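Prolyl endopeptidase (Myxococcus xanthus, PDB 2BKL) probably hydrolyses oligopeptides on the carboxyl side of proline, and to a lesser degree alanine, as a serine peptidase of the S9A family. Local coordinates at residues T14-Q19 / E582-F587; Q295-V300 / K311-E316; L332-L337 / R345-K350; D561-H566 / T589-S594. One frame throughout, in Å; residues are numbered along the deposited sequence.

Contact 1 of 4, residues T14-Q19 / E582-F587; sequences TLHGVQ and EKPEDF
Glu582 meets His16 through its backbone: the carbonyl O lies in the plane of the imidazole, 3.3 Å from His16 CE1, while His16 NE2 hydrogen-bonds to the carbonyl of Ala581. Next comes Lys583, the N-cap of helix 584-593. Pro584 then lies over one face of the His16 ring, its CA 3.7 Å from the centroid and only 9° off the normal, a CH-pi contact. One helical turn on, Phe587 has CG anti to its backbone N (chi1 167°), which carries the ring out to Leu15 and Val18. Its CB sits 3.6 Å from His16 CD2, and the two rings meet obliquely. Leu15 CB stands over a face of the Phe587 ring, 4.1 Å from CE1, whereas Val18 CB comes to the ring edge, 3.8 Å from CE2. Leu15 to Val18 form a type I' turn, and the tip of the two-stranded hairpin 12-15/18-21 from the N-terminal region rests on the first turn of helix 584-593 in the catalytic domain, with Val20 and His591 also against Phe587.

Contact 2 of 4, residues Q295-V300 / K311-E316; sequences QRVFEV and KEIVPE
Arg296 and Glu312 cross at about a right angle, and the salt bridge between them runs from Arg296 NH1 to Glu312 OE2, 3.0 Å. Arg296 CG lies between the backbone N and the carbonyl carbon (chi1 58°), and the extended chain beyond it carries NH1 to Glu312. The oxygen lies in the guanidinium plane, yet the arginine nitrogen approaches from above the carboxylate plane, 51° out of it. Phe298 CZ sits 3.5 Å above the centre of the guanidinium, limiting its rotation, and NH2 has a further partner in the carbonyl of Glu290. Phe298 CE1 also touches Glu312 CB at 3.9 Å. These strands, 296-300 and 311-314, form the outer hairpin of a four-stranded antiparallel propeller blade, and a classic beta bulge interrupts their pairing: Val297 O accepts from both Ile313 N (2.9 Å) and Val314 N (3.1 Å). Val297 and Val314 lie side by side and point the same way, CB to CB 3.8 Å. On that face Glu299 and Lys311 also run alongside each other; the carboxylate of Glu299 turns to Arg283 for its salt bridge.

Contact 3 of 4, residues L332-L337 / R345-K350; sequences LSLEYL and RVATLK
An antiparallel beta hairpin, strands 331-338 and 341-348, forms the middle of a four-stranded blade of the beta-propeller, and Leu332 to Leu334 pair here with Arg345 to Ala347. Two hydrogen-bonded pairs, Leu332 with Ala347 and Leu334 with Arg345, bracket the non-hydrogen-bonded pair Ser333 with Val346. Four backbone bonds join them, the shortest Leu334 N to Arg345 O at 2.7 Å. The leucines share a face with Ala347: Leu334 CD1 lies 4.2 Å from Ala347 CB, and Leu332 CD2 reaches Leu349 CD2 at 4.0 Å, those two leucine side chains crossing at about a right angle. Beyond Leu334, the extended chain of Arg345 leaves with CG beside its backbone N (chi1 -59°) and crosses Tyr336, laying its guanidinium over a face of the phenol ring. The planes are 27° apart and Arg345 CZ stands 4.2 Å from the ring centroid, a stacked cation-pi pair. Salt bridges to Glu343 and Asp317 fix the guanidinium as well. A leucine in place of Arg345 would probably leave that face of Tyr336 without its cation and both acidic groups without this partner. One water ties the pair at the far end, lying in the guanidinium plane: its O is 3.1 Å from Arg345 NH1, which donates to it, and 2.8 Å from Tyr336 OH.

Contact 4 of 4, residues D561-H566 / T589-S594; sequences DMVRYH and TLHAYS
Ser594 OG accepts a hydrogen bond from Met562 N, 2.9 Å and fairly straight (159° at the hydrogen), and also hydrogen-bonds to His597 ND1. This hydroxyl joins the C-terminal end of helix 584-593 to the loop that follows strand 552-556 in the alpha/beta-hydrolase domain. It reaches the loop backbone because chi1 (177°) turns OG away from the nitrogen of Ser594. Replacing Ser594 by alanine removes OG, which would probably leave the buried N-H of Met562 and the His597 imidazole without their common partner, and the loop less firmly held to the helix end. Just before Met562, Asp561 OD1 bends back to Val563 N and Arg564 N in two weak bonds, while OD2 forms a salt bridge with Lys626. Apolar packing completes the contact. Met562, bent at its second and third torsions, crosses Leu590 at about a right angle, its CB 4.0 Å from Leu590 CD2. Its CG comes obliquely to the Tyr593 ring, 3.9 Å from CE1. Leu537 and Tyr578, the latter part of the ligand pocket, also pack on Met562, which suggests a second-shell place, its side chain about 8 Å from the bound benzyloxycarbonyl-Ala-Pro at nearest atoms. On the other flank, Val563 and His591 meet obliquely, with Val563 CG2 4.0 Å from His591 CD2.

Contacts 1 and 4 share helix 584-593 and lie about 10 Å apart, centre to centre: contact 1 is at the surface, where an N-terminal hairpin meets the helix start, and contact 4 is buried at its other end. They join directly, with Leu15 CD1 3.6 Å from Val563 CG1. Contacts 2 and 3 belong to successive propeller blades; Val314 CG1 packs 3.5 Å from Tyr336 OH between them. Contact 3 is buried and contact 2 partly so. The blades rely on backbone pairing, each adding an arginine, salt-bridged to Glu312 in contact 2 and laid on a tyrosine face in contact 3, whereas contact 1 works through ring packing and contact 4 through one serine hydroxyl plus apolar side chains.

Contact 1 of 4, residues T14-Q19 / E582-F587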
loop_
_atom_site.group_PDB
_atom_site.type_symbol
_atom_site.label_atom_id
_atom_site.label_comp_id
_atom_site.label_asym_id
_atom_site.label_seq_id
_atom_site.Cartn_x
_atom_site.Cartn_y
_atom_site.Cartn_z
ATOM N N THR A 14 3.990 -9.127 -33.262
ATOM C CA THR A 14 3.965 -7.846 -33.915
ATOM C C THR A 14 2.837 -7.074 -33.307
ATOM O O THR A 14 1.683 -7.446 -33.460
ATOM C CB THR A 14 3.728 -8.002 -35.411
ATOM O OG1 THR A 14 4.768 -8.809 -35.972
ATOM C CG2 THR A 14 3.902 -6.668 -36.106
ATOM N N LEU A 15 3.179 -6.006 -32.605
ATOM C CA LEU A 15 2.210 -5.168 -31.935
ATOM C C LEU A 15 2.342 -3.758 -32.484
ATOM O O LEU A 15 3.413 -3.160 -32.406
ATOM C CB LEU A 15 2.485 -5.189 -30.423
ATOM C CG LEU A 15 2.640 -6.609 -29.848
ATOM C CD1 LEU A 15 3.043 -6.570 -28.389
ATOM C CD2 LEU A 15 1.349 -7.400 -30.004
ATOM N N HIS A 16 1.268 -3.249 -33.072
ATOM C CA HIS A 16 1.242 -1.897 -33.634
ATOM C C HIS A 16 2.431 -1.635 -34.578
ATOM O O HIS A 16 3.069 -0.582 -34.526
ATOM C CB HIS A 16 1.183 -0.864 -32.502
ATOM C CG HIS A 16 0.130 -1.168 -31.484
ATOM N ND1 HIS A 16 -1.219 -1.031 -31.742
ATOM C CD2 HIS A 16 0.225 -1.650 -30.216
ATOM C CE1 HIS A 16 -1.909 -1.388 -30.673
ATOM N NE2 HIS A 16 -1.057 -1.765 -29.730
ATOM N N GLY A 17 2.741 -2.638 -35.387
ATOM C CA GLY A 17 3.783 -2.528 -36.392
ATOM C C GLY A 17 5.193 -2.811 -35.918
ATOM O O GLY A 17 6.128 -2.736 -36.717
ATOM N N VAL A 18 5.356 -3.152 -34.636
ATOM C CA VAL A 18 6.658 -3.295 -34.004
ATOM C C VAL A 18 6.831 -4.731 -33.515
ATOM O O VAL A 18 5.955 -5.249 -32.844
ATOM C CB VAL A 18 6.766 -2.364 -32.765
ATOM C CG1 VAL A 18 8.048 -2.643 -31.989
ATOM C CG2 VAL A 18 6.695 -0.904 -33.181
ATOM N N GLN A 19 7.974 -5.341 -33.823
ATOM C CA GLN A 19 8.333 -6.663 -33.322
ATOM C C GLN A 19 8.729 -6.576 -31.847
ATOM O O GLN A 19 9.573 -5.753 -31.465
ATOM C CB GLN A 19 9.508 -7.244 -34.113
ATOM C CG GLN A 19 9.253 -7.377 -35.605
ATOM C CD GLN A 19 8.130 -8.333 -35.910
ATOM O OE1 GLN A 19 7.029 -7.917 -36.267
ATOM N NE2 GLN A 19 8.399 -9.626 -35.760
ATOM N N GLU A 582 -2.548 -2.493 -25.499
ATOM C CA GLU A 582 -3.595 -2.713 -26.488
ATOM C C GLU A 582 -3.812 -1.472 -27.375
ATOM O O GLU A 582 -4.352 -1.584 -28.480
ATOM C CB GLU A 582 -4.921 -3.100 -25.815
ATOM C CG GLU A 582 -4.845 -4.461 -25.114
ATOM C CD GLU A 582 -5.911 -4.698 -24.058
ATOM O OE1 GLU A 582 -6.120 -3.787 -23.204
ATOM O OE2 GLU A 582 -6.492 -5.823 -24.069
ATOM N N LYS A 583 -3.413 -0.299 -26.893
ATOM C CA LYS A 583 -3.568 0.971 -27.622
ATOM C C LYS A 583 -2.220 1.445 -28.160
ATOM O O LYS A 583 -1.217 1.346 -27.462
ATOM C CB LYS A 583 -4.174 2.040 -26.707
ATOM C CG LYS A 583 -5.597 1.697 -26.302
ATOM C CD LYS A 583 -6.189 2.694 -25.311
ATOM C CE LYS A 583 -7.485 2.149 -24.678
ATOM N NZ LYS A 583 -7.539 2.307 -23.167
ATOM N N PRO A 584 -2.155 1.952 -29.390
ATOM C CA PRO A 584 -0.856 2.249 -30.020
ATOM C C PRO A 584 0.017 3.262 -29.286
ATOM O O PRO A 584 1.233 3.038 -29.163
ATOM C CB PRO A 584 -1.227 2.793 -31.417
ATOM C CG PRO A 584 -2.688 3.083 -31.358
ATOM C CD PRO A 584 -3.294 2.226 -30.280
ATOM N N GLU A 585 -0.563 4.380 -28.846
ATOM C CA GLU A 585 0.235 5.416 -28.187
ATOM C C GLU A 585 0.712 4.912 -26.825
ATOM O O GLU A 585 1.848 5.175 -26.426
ATOM C CB GLU A 585 -0.527 6.744 -28.049
ATOM C CG GLU A 585 -0.626 7.570 -29.350
ATOM C CD GLU A 585 0.704 7.720 -30.115
ATOM O OE1 GLU A 585 1.749 8.111 -29.519
ATOM O OE2 GLU A 585 0.699 7.457 -31.344
ATOM N N ASP A 586 -0.168 4.217 -26.113
ATOM C CA ASP A 586 0.211 3.664 -24.820
ATOM C C ASP A 586 1.334 2.657 -24.993
ATOM O O ASP A 586 2.244 2.582 -24.162
ATOM C CB ASP A 586 -0.935 2.917 -24.143
ATOM C CG ASP A 586 -2.096 3.796 -23.700
ATOM O OD1 ASP A 586 -2.130 5.010 -24.020
ATOM O OD2 ASP A 586 -3.037 3.296 -23.024
ATOM N N PHE A 587 1.236 1.816 -26.026
ATOM C CA PHE A 587 2.267 0.822 -26.291
ATOM C C PHE A 587 3.626 1.466 -26.453
ATOM O O PHE A 587 4.609 0.963 -25.929
ATOM C CB PHE A 587 1.921 0.001 -27.561
ATOM C CG PHE A 587 3.065 -0.827 -28.076
ATOM C CD1 PHE A 587 3.456 -1.979 -27.421
ATOM C CD2 PHE A 587 3.770 -0.437 -29.200
ATOM C CE1 PHE A 587 4.530 -2.739 -27.887
ATOM C CE2 PHE A 587 4.859 -1.180 -29.652
ATOM C CZ PHE A 587 5.211 -2.350 -29.007
#

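Contact 2 of 4, residues Q295-V300 / K311-E316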
loop_
_atom_site.group_PDB
_atom_site.type_symbol
_atom_site.label_atom_id
_atom_site.label_comp_id
_atom_site.label_asym_id
_atom_site.label_seq_id
_atom_site.Cartn_x
_atom_site.Cartn_y
_atom_site.Cartn_z
ATOM N N GLN A 295 -6.115 20.219 -3.387
ATOM C CA GLN A 295 -7.420 19.877 -2.810
ATOM C C GLN A 295 -8.021 20.950 -1.928
ATOM O O GLN A 295 -7.342 21.823 -1.376
ATOM C CB GLN A 295 -7.410 18.508 -2.096
ATOM C CG GLN A 295 -7.103 17.375 -3.063
ATOM C CD GLN A 295 -7.722 16.037 -2.713
ATOM O OE1 GLN A 295 -8.608 15.559 -3.430
ATOM N NE2 GLN A 295 -7.259 15.410 -1.638
ATOM N N ARG A 296 -9.335 20.866 -1.837
ATOM C CA ARG A 296 -10.153 21.804 -1.083
ATOM C C ARG A 296 -11.421 21.095 -0.642
ATOM O O ARG A 296 -11.672 19.953 -1.055
ATOM C CB ARG A 296 -10.474 23.036 -1.946
ATOM C CG ARG A 296 -11.191 22.757 -3.251
ATOM C CD ARG A 296 -11.475 24.051 -3.995
ATOM N NE ARG A 296 -11.899 23.879 -5.366
ATOM C CZ ARG A 296 -12.406 24.868 -6.100
ATOM N NH1 ARG A 296 -12.533 26.095 -5.597
ATOM N NH2 ARG A 296 -12.770 24.637 -7.341
ATOM N N VAL A 297 -12.189 21.741 0.220
ATOM C CA VAL A 297 -13.432 21.184 0.753
ATOM C C VAL A 297 -14.639 22.065 0.478
ATOM O O VAL A 297 -14.615 23.249 0.760
ATOM C CB VAL A 297 -13.371 20.890 2.273
ATOM C CG1 VAL A 297 -14.613 20.127 2.718
ATOM C CG2 VAL A 297 -12.099 20.094 2.621
ATOM N N PHE A 298 -15.698 21.446 -0.025
ATOM C CA PHE A 298 -17.010 22.059 -0.247
ATOM C C PHE A 298 -18.041 21.488 0.738
ATOM O O PHE A 298 -17.958 20.330 1.172
ATOM C CB PHE A 298 -17.519 21.756 -1.666
ATOM C CG PHE A 298 -16.787 22.465 -2.757
ATOM C CD1 PHE A 298 -17.172 23.740 -3.142
ATOM C CD2 PHE A 298 -15.732 21.862 -3.425
ATOM C CE1 PHE A 298 -16.532 24.391 -4.148
ATOM C CE2 PHE A 298 -15.063 22.534 -4.415
ATOM C CZ PHE A 298 -15.475 23.808 -4.796
ATOM N N GLU A 299 -19.005 22.320 1.114
ATOM C CA GLU A 299 -20.215 21.896 1.802
ATOM C C GLU A 299 -21.319 21.867 0.766
ATOM O O GLU A 299 -21.480 22.834 0.015
ATOM C CB GLU A 299 -20.583 22.847 2.942
ATOM C CG GLU A 299 -21.830 22.441 3.711
ATOM C CD GLU A 299 -22.114 23.315 4.917
ATOM O OE1 GLU A 299 -21.210 24.009 5.435
ATOM O OE2 GLU A 299 -23.267 23.308 5.357
ATOM N N VAL A 300 -22.046 20.756 0.713
ATOM C CA VAL A 300 -23.128 20.566 -0.254
ATOM C C VAL A 300 -24.410 20.262 0.483
ATOM O O VAL A 300 -24.421 19.453 1.407
ATOM C CB VAL A 300 -22.789 19.410 -1.209
ATOM C CG1 VAL A 300 -23.949 19.165 -2.216
ATOM C CG2 VAL A 300 -21.478 19.685 -1.924
ATOM N N LYS A 311 -20.716 25.206 -1.729
ATOM C CA LYS A 311 -20.051 26.303 -1.032
ATOM C C LYS A 311 -18.656 25.874 -0.593
ATOM O O LYS A 311 -18.500 24.922 0.154
ATOM C CB LYS A 311 -20.880 26.836 0.137
ATOM C CG LYS A 311 -21.226 25.907 1.257
ATOM C CD LYS A 311 -22.302 26.513 2.196
ATOM C CE LYS A 311 -21.716 27.052 3.509
ATOM N NZ LYS A 311 -22.734 27.911 4.200
ATOM N N GLU A 312 -17.637 26.536 -1.112
ATOM C CA GLU A 312 -16.295 26.275 -0.652
ATOM C C GLU A 312 -16.169 26.689 0.814
ATOM O O GLU A 312 -16.399 27.842 1.158
ATOM C CB GLU A 312 -15.297 27.036 -1.502
ATOM C CG GLU A 312 -13.844 26.747 -1.181
ATOM C CD GLU A 312 -12.902 27.552 -2.034
ATOM O OE1 GLU A 312 -12.946 28.809 -1.942
ATOM O OE2 GLU A 312 -12.121 26.958 -2.796
ATOM N N ILE A 313 -15.809 25.757 1.685
ATOM C CA ILE A 313 -15.594 26.079 3.104
ATOM C C ILE A 313 -14.128 25.971 3.555
ATOM O O ILE A 313 -13.764 26.581 4.549
ATOM C CB ILE A 313 -16.502 25.241 4.021
ATOM C CG1 ILE A 313 -16.274 23.741 3.841
ATOM C CG2 ILE A 313 -17.982 25.580 3.774
ATOM C CD1 ILE A 313 -16.870 22.894 4.997
ATOM N N VAL A 314 -13.311 25.187 2.859
ATOM C CA VAL A 314 -11.881 25.126 3.145
ATOM C C VAL A 314 -11.171 25.310 1.819
ATOM O O VAL A 314 -11.114 24.384 0.991
ATOM C CB VAL A 314 -11.434 23.796 3.798
ATOM C CG1 VAL A 314 -9.900 23.823 4.073
ATOM C CG2 VAL A 314 -12.158 23.554 5.074
ATOM N N PRO A 315 -10.712 26.520 1.529
ATOM C CA PRO A 315 -10.021 26.748 0.263
ATOM C C PRO A 315 -8.725 25.992 0.126
ATOM O O PRO A 315 -8.169 25.533 1.110
ATOM C CB PRO A 315 -9.763 28.269 0.275
ATOM C CG PRO A 315 -10.767 28.798 1.182
ATOM C CD PRO A 315 -10.921 27.773 2.269
ATOM N N GLU A 316 -8.264 25.824 -1.103
ATOM C CA GLU A 316 -6.955 25.248 -1.338
ATOM C C GLU A 316 -5.889 26.022 -0.572
ATOM O O GLU A 316 -5.868 27.264 -0.597
ATOM C CB GLU A 316 -6.635 25.267 -2.841
ATOM C CG GLU A 316 -5.410 24.476 -3.244
ATOM C CD GLU A 316 -5.083 24.549 -4.729
ATOM O OE1 GLU A 316 -5.524 25.512 -5.411
ATOM O OE2 GLU A 316 -4.341 23.676 -5.202
HETATM O O HOH W 1 -7.086 23.083 1.838
#

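Contact 3 of 4, residues L332-L337 / R345-K350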
loop_
_atom_site.group_PDB
_atom_site.type_symbol
_atom_site.label_atom_id
_atom_site.label_comp_id
_atom_site.label_asym_id
_atom_site.label_seq_id
_atom_site.Cartn_x
_atom_site.Cartn_y
_atom_site.Cartn_z
ATOM N N LEU A 332 -14.240 19.298 11.679
ATOM C CA LEU A 332 -13.422 18.736 10.602
ATOM C C LEU A 332 -11.982 18.587 11.052
ATOM O O LEU A 332 -11.426 19.498 11.632
ATOM C CB LEU A 332 -13.472 19.654 9.383
ATOM C CG LEU A 332 -14.862 19.898 8.778
ATOM C CD1 LEU A 332 -14.725 20.873 7.639
ATOM C CD2 LEU A 332 -15.535 18.635 8.318
ATOM N N SER A 333 -11.373 17.441 10.779
ATOM C CA SER A 333 -9.939 17.222 10.976
ATOM C C SER A 333 -9.296 17.069 9.608
ATOM O O SER A 333 -9.687 16.226 8.847
ATOM C CB SER A 333 -9.663 16.008 11.859
ATOM O OG SER A 333 -8.275 15.924 12.148
ATOM N N LEU A 334 -8.327 17.928 9.338
ATOM C CA LEU A 334 -7.740 18.096 8.006
ATOM C C LEU A 334 -6.271 17.677 8.085
ATOM O O LEU A 334 -5.462 18.271 8.816
ATOM C CB LEU A 334 -7.840 19.547 7.559
ATOM C CG LEU A 334 -9.215 20.238 7.647
ATOM C CD1 LEU A 334 -9.123 21.716 7.375
ATOM C CD2 LEU A 334 -10.103 19.613 6.676
ATOM N N GLU A 335 -5.914 16.684 7.292
ATOM C CA GLU A 335 -4.548 16.172 7.242
ATOM C C GLU A 335 -3.868 16.748 6.009
ATOM O O GLU A 335 -4.239 16.437 4.881
ATOM C CB GLU A 335 -4.535 14.651 7.161
ATOM C CG GLU A 335 -3.141 14.035 7.180
ATOM C CD GLU A 335 -3.123 12.576 6.760
ATOM O OE1 GLU A 335 -4.161 11.980 6.417
ATOM O OE2 GLU A 335 -2.006 12.038 6.717
ATOM N N TYR A 336 -2.868 17.579 6.251
ATOM C CA TYR A 336 -2.045 18.248 5.226
ATOM C C TYR A 336 -0.647 17.615 5.178
ATOM O O TYR A 336 -0.183 17.032 6.146
ATOM C CB TYR A 336 -1.904 19.726 5.501
ATOM C CG TYR A 336 -3.156 20.526 5.223
ATOM C CD1 TYR A 336 -3.443 20.998 3.947
ATOM C CD2 TYR A 336 -4.067 20.790 6.225
ATOM C CE1 TYR A 336 -4.587 21.749 3.701
ATOM C CE2 TYR A 336 -5.190 21.486 5.994
ATOM C CZ TYR A 336 -5.458 21.989 4.727
ATOM O OH TYR A 336 -6.615 22.707 4.473
ATOM N N LEU A 337 -0.004 17.749 4.017
ATOM C CA LEU A 337 1.393 17.422 3.840
ATOM C C LEU A 337 2.129 18.663 3.397
ATOM O O LEU A 337 1.758 19.272 2.388
ATOM C CB LEU A 337 1.539 16.336 2.785
ATOM C CG LEU A 337 2.639 15.307 2.955
ATOM C CD1 LEU A 337 2.396 14.443 4.187
ATOM C CD2 LEU A 337 2.743 14.433 1.701
ATOM N N ARG A 345 -4.872 19.776 11.162
ATOM C CA ARG A 345 -5.582 21.006 11.528
ATOM C C ARG A 345 -7.048 20.703 11.813
ATOM O O ARG A 345 -7.708 19.946 11.078
ATOM C CB ARG A 345 -5.480 22.014 10.388
ATOM C CG ARG A 345 -4.056 22.402 10.022
ATOM C CD ARG A 345 -4.004 23.482 8.968
ATOM N NE ARG A 345 -2.662 23.622 8.418
ATOM C CZ ARG A 345 -2.379 24.175 7.243
ATOM N NH1 ARG A 345 -3.328 24.642 6.454
ATOM N NH2 ARG A 345 -1.115 24.245 6.843
ATOM N N VAL A 346 -7.546 21.248 12.912
ATOM C CA VAL A 346 -8.937 21.112 13.318
ATOM C C VAL A 346 -9.653 22.390 12.919
ATOM O O VAL A 346 -9.155 23.479 13.177
ATOM C CB VAL A 346 -9.068 20.862 14.838
ATOM C CG1 VAL A 346 -10.543 20.818 15.281
ATOM C CG2 VAL A 346 -8.384 19.562 15.180
ATOM N N ALA A 347 -10.780 22.234 12.256
ATOM C CA ALA A 347 -11.632 23.353 11.824
ATOM C C ALA A 347 -13.077 23.092 12.217
ATOM O O ALA A 347 -13.467 21.946 12.444
ATOM C CB ALA A 347 -11.547 23.544 10.315
ATOM N N THR A 348 -13.901 24.143 12.258
ATOM C CA THR A 348 -15.313 23.914 12.492
ATOM C C THR A 348 -15.934 23.324 11.251
ATOM O O THR A 348 -15.331 23.293 10.171
ATOM C CB THR A 348 -16.072 25.210 12.853
ATOM O OG1 THR A 348 -16.092 26.072 11.716
ATOM C CG2 THR A 348 -15.357 25.983 13.977
ATOM N N LEU A 349 -17.171 22.886 11.386
ATOM C CA LEU A 349 -17.933 22.374 10.245
ATOM C C LEU A 349 -18.182 23.437 9.162
ATOM O O LEU A 349 -18.490 23.101 8.025
ATOM C CB LEU A 349 -19.258 21.775 10.720
ATOM C CG LEU A 349 -19.179 20.525 11.584
ATOM C CD1 LEU A 349 -20.579 20.150 12.086
ATOM C CD2 LEU A 349 -18.525 19.374 10.839
ATOM N N LYS A 350 -18.052 24.714 9.511
ATOM C CA LYS A 350 -18.165 25.792 8.545
ATOM C C LYS A 350 -16.824 26.162 7.927
ATOM O O LYS A 350 -16.739 27.074 7.096
ATOM C CB LYS A 350 -18.810 27.011 9.208
ATOM C CG LYS A 350 -20.216 26.743 9.714
ATOM C CD LYS A 350 -21.191 26.518 8.568
ATOM C CE LYS A 350 -22.564 27.117 8.874
ATOM N NZ LYS A 350 -23.453 26.974 7.699
HETATM O O HOH W 2 -6.453 24.652 6.502
#

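Contact 4 of 4, residues D561-H566 / T589-S594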
loop_
_atom_site.group_PDB
_atom_site.type_symbol
_atom_site.label_atom_id
_atom_site.label_comp_id
_atom_site.label_asym_id
_atom_site.label_seq_id
_atom_site.Cartn_x
_atom_site.Cartn_y
_atom_site.Cartn_z
ATOM N N ASP A 561 7.098 -6.914 -17.132
ATOM C CA ASP A 561 6.702 -6.954 -18.548
ATOM C C ASP A 561 5.498 -6.038 -18.706
ATOM O O ASP A 561 4.355 -6.410 -18.385
ATOM C CB ASP A 561 6.377 -8.377 -19.015
ATOM C CG ASP A 561 5.959 -8.446 -20.449
ATOM O OD1 ASP A 561 5.605 -7.394 -21.037
ATOM O OD2 ASP A 561 5.947 -9.563 -21.062
ATOM N N MET A 562 5.759 -4.806 -19.124
ATOM C CA MET A 562 4.708 -3.789 -19.164
ATOM C C MET A 562 3.927 -3.823 -20.470
ATOM O O MET A 562 2.952 -3.124 -20.619
ATOM C CB MET A 562 5.285 -2.401 -18.897
ATOM C CG MET A 562 5.904 -2.311 -17.525
ATOM S SD MET A 562 4.743 -2.611 -16.168
ATOM C CE MET A 562 3.626 -1.300 -16.350
ATOM N N VAL A 563 4.362 -4.651 -21.418
ATOM C CA VAL A 563 3.612 -4.887 -22.641
ATOM C C VAL A 563 2.477 -5.876 -22.386
ATOM O O VAL A 563 1.461 -5.848 -23.077
ATOM C CB VAL A 563 4.567 -5.368 -23.759
ATOM C CG1 VAL A 563 3.805 -5.744 -25.019
ATOM C CG2 VAL A 563 5.613 -4.291 -24.050
ATOM N N ARG A 564 2.645 -6.758 -21.402
ATOM C CA ARG A 564 1.663 -7.808 -21.135
ATOM C C ARG A 564 1.020 -7.759 -19.733
ATOM O O ARG A 564 0.184 -8.578 -19.402
ATOM C CB ARG A 564 2.271 -9.187 -21.345
ATOM C CG ARG A 564 2.667 -9.450 -22.770
ATOM C CD ARG A 564 3.335 -10.771 -23.033
ATOM N NE ARG A 564 2.562 -11.945 -22.663
ATOM C CZ ARG A 564 1.551 -12.460 -23.381
ATOM N NH1 ARG A 564 1.096 -11.844 -24.473
ATOM N NH2 ARG A 564 0.982 -13.592 -22.965
ATOM N N TYR A 565 1.373 -6.784 -18.907
ATOM C CA TYR A 565 0.904 -6.807 -17.506
ATOM C C TYR A 565 -0.631 -6.823 -17.370
ATOM O O TYR A 565 -1.148 -7.381 -16.414
ATOM C CB TYR A 565 1.505 -5.647 -16.693
ATOM C CG TYR A 565 0.694 -4.384 -16.810
ATOM C CD1 TYR A 565 0.876 -3.500 -17.872
ATOM C CD2 TYR A 565 -0.346 -4.109 -15.911
ATOM C CE1 TYR A 565 0.083 -2.353 -18.011
ATOM C CE2 TYR A 565 -1.155 -2.958 -16.059
ATOM C CZ TYR A 565 -0.943 -2.105 -17.091
ATOM O OH TYR A 565 -1.752 -1.020 -17.222
ATOM N N HIS A 566 -1.316 -6.181 -18.302
ATOM C CA HIS A 566 -2.764 -6.020 -18.212
ATOM C C HIS A 566 -3.527 -7.358 -18.392
ATOM O O HIS A 566 -4.711 -7.433 -18.097
ATOM C CB HIS A 566 -3.244 -5.008 -19.246
ATOM C CG HIS A 566 -2.910 -5.407 -20.647
ATOM N ND1 HIS A 566 -1.632 -5.316 -21.155
ATOM C CD2 HIS A 566 -3.663 -5.980 -21.617
ATOM C CE1 HIS A 566 -1.620 -5.798 -22.386
ATOM N NE2 HIS A 566 -2.841 -6.214 -22.689
ATOM N N THR A 589 4.826 4.198 -25.219
ATOM C CA THR A 589 5.291 4.582 -23.902
ATOM C C THR A 589 5.767 3.395 -23.074
ATOM O O THR A 589 6.842 3.421 -22.511
ATOM C CB THR A 589 4.136 5.296 -23.160
ATOM O OG1 THR A 589 3.900 6.577 -23.788
ATOM C CG2 THR A 589 4.476 5.598 -21.691
ATOM N N LEU A 590 4.929 2.370 -22.974
ATOM C CA LEU A 590 5.223 1.198 -22.144
ATOM C C LEU A 590 6.424 0.434 -22.655
ATOM O O LEU A 590 7.280 0.017 -21.868
ATOM C CB LEU A 590 3.987 0.306 -22.092
ATOM C CG LEU A 590 2.785 0.901 -21.369
ATOM C CD1 LEU A 590 1.503 0.221 -21.850
ATOM C CD2 LEU A 590 2.975 0.778 -19.866
ATOM N N HIS A 591 6.501 0.227 -23.955
ATOM C CA HIS A 591 7.572 -0.551 -24.538
ATOM C C HIS A 591 8.893 0.147 -24.323
ATOM O O HIS A 591 9.894 -0.521 -24.130
ATOM C CB HIS A 591 7.297 -0.814 -26.022
ATOM C CG HIS A 591 8.201 -1.838 -26.640
ATOM N ND1 HIS A 591 8.563 -1.790 -27.969
ATOM C CD2 HIS A 591 8.775 -2.954 -26.132
ATOM C CE1 HIS A 591 9.352 -2.812 -28.245
ATOM N NE2 HIS A 591 9.479 -3.551 -27.157
ATOM N N ALA A 592 8.899 1.486 -24.259
ATOM C CA ALA A 592 10.136 2.221 -24.100
ATOM C C ALA A 592 10.791 1.992 -22.746
ATOM O O ALA A 592 12.003 2.087 -22.639
ATOM C CB ALA A 592 9.895 3.676 -24.331
ATOM N N TYR A 593 9.998 1.718 -21.715
ATOM C CA TYR A 593 10.573 1.460 -20.383
ATOM C C TYR A 593 10.438 0.052 -19.791
ATOM O O TYR A 593 11.110 -0.236 -18.818
ATOM C CB TYR A 593 10.117 2.501 -19.352
ATOM C CG TYR A 593 8.649 2.456 -18.898
ATOM C CD1 TYR A 593 8.210 1.489 -17.999
ATOM C CD2 TYR A 593 7.734 3.421 -19.299
ATOM C CE1 TYR A 593 6.910 1.484 -17.529
ATOM C CE2 TYR A 593 6.443 3.421 -18.854
ATOM C CZ TYR A 593 6.021 2.457 -17.958
ATOM O OH TYR A 593 4.728 2.480 -17.477
ATOM N N SER A 594 9.572 -0.783 -20.364
ATOM C CA SER A 594 9.245 -2.156 -19.896
ATOM C C SER A 594 10.537 -2.899 -19.551
ATOM O O SER A 594 11.329 -3.194 -20.451
ATOM C CB SER A 594 8.503 -2.880 -20.999
ATOM O OG SER A 594 8.217 -4.227 -20.627
#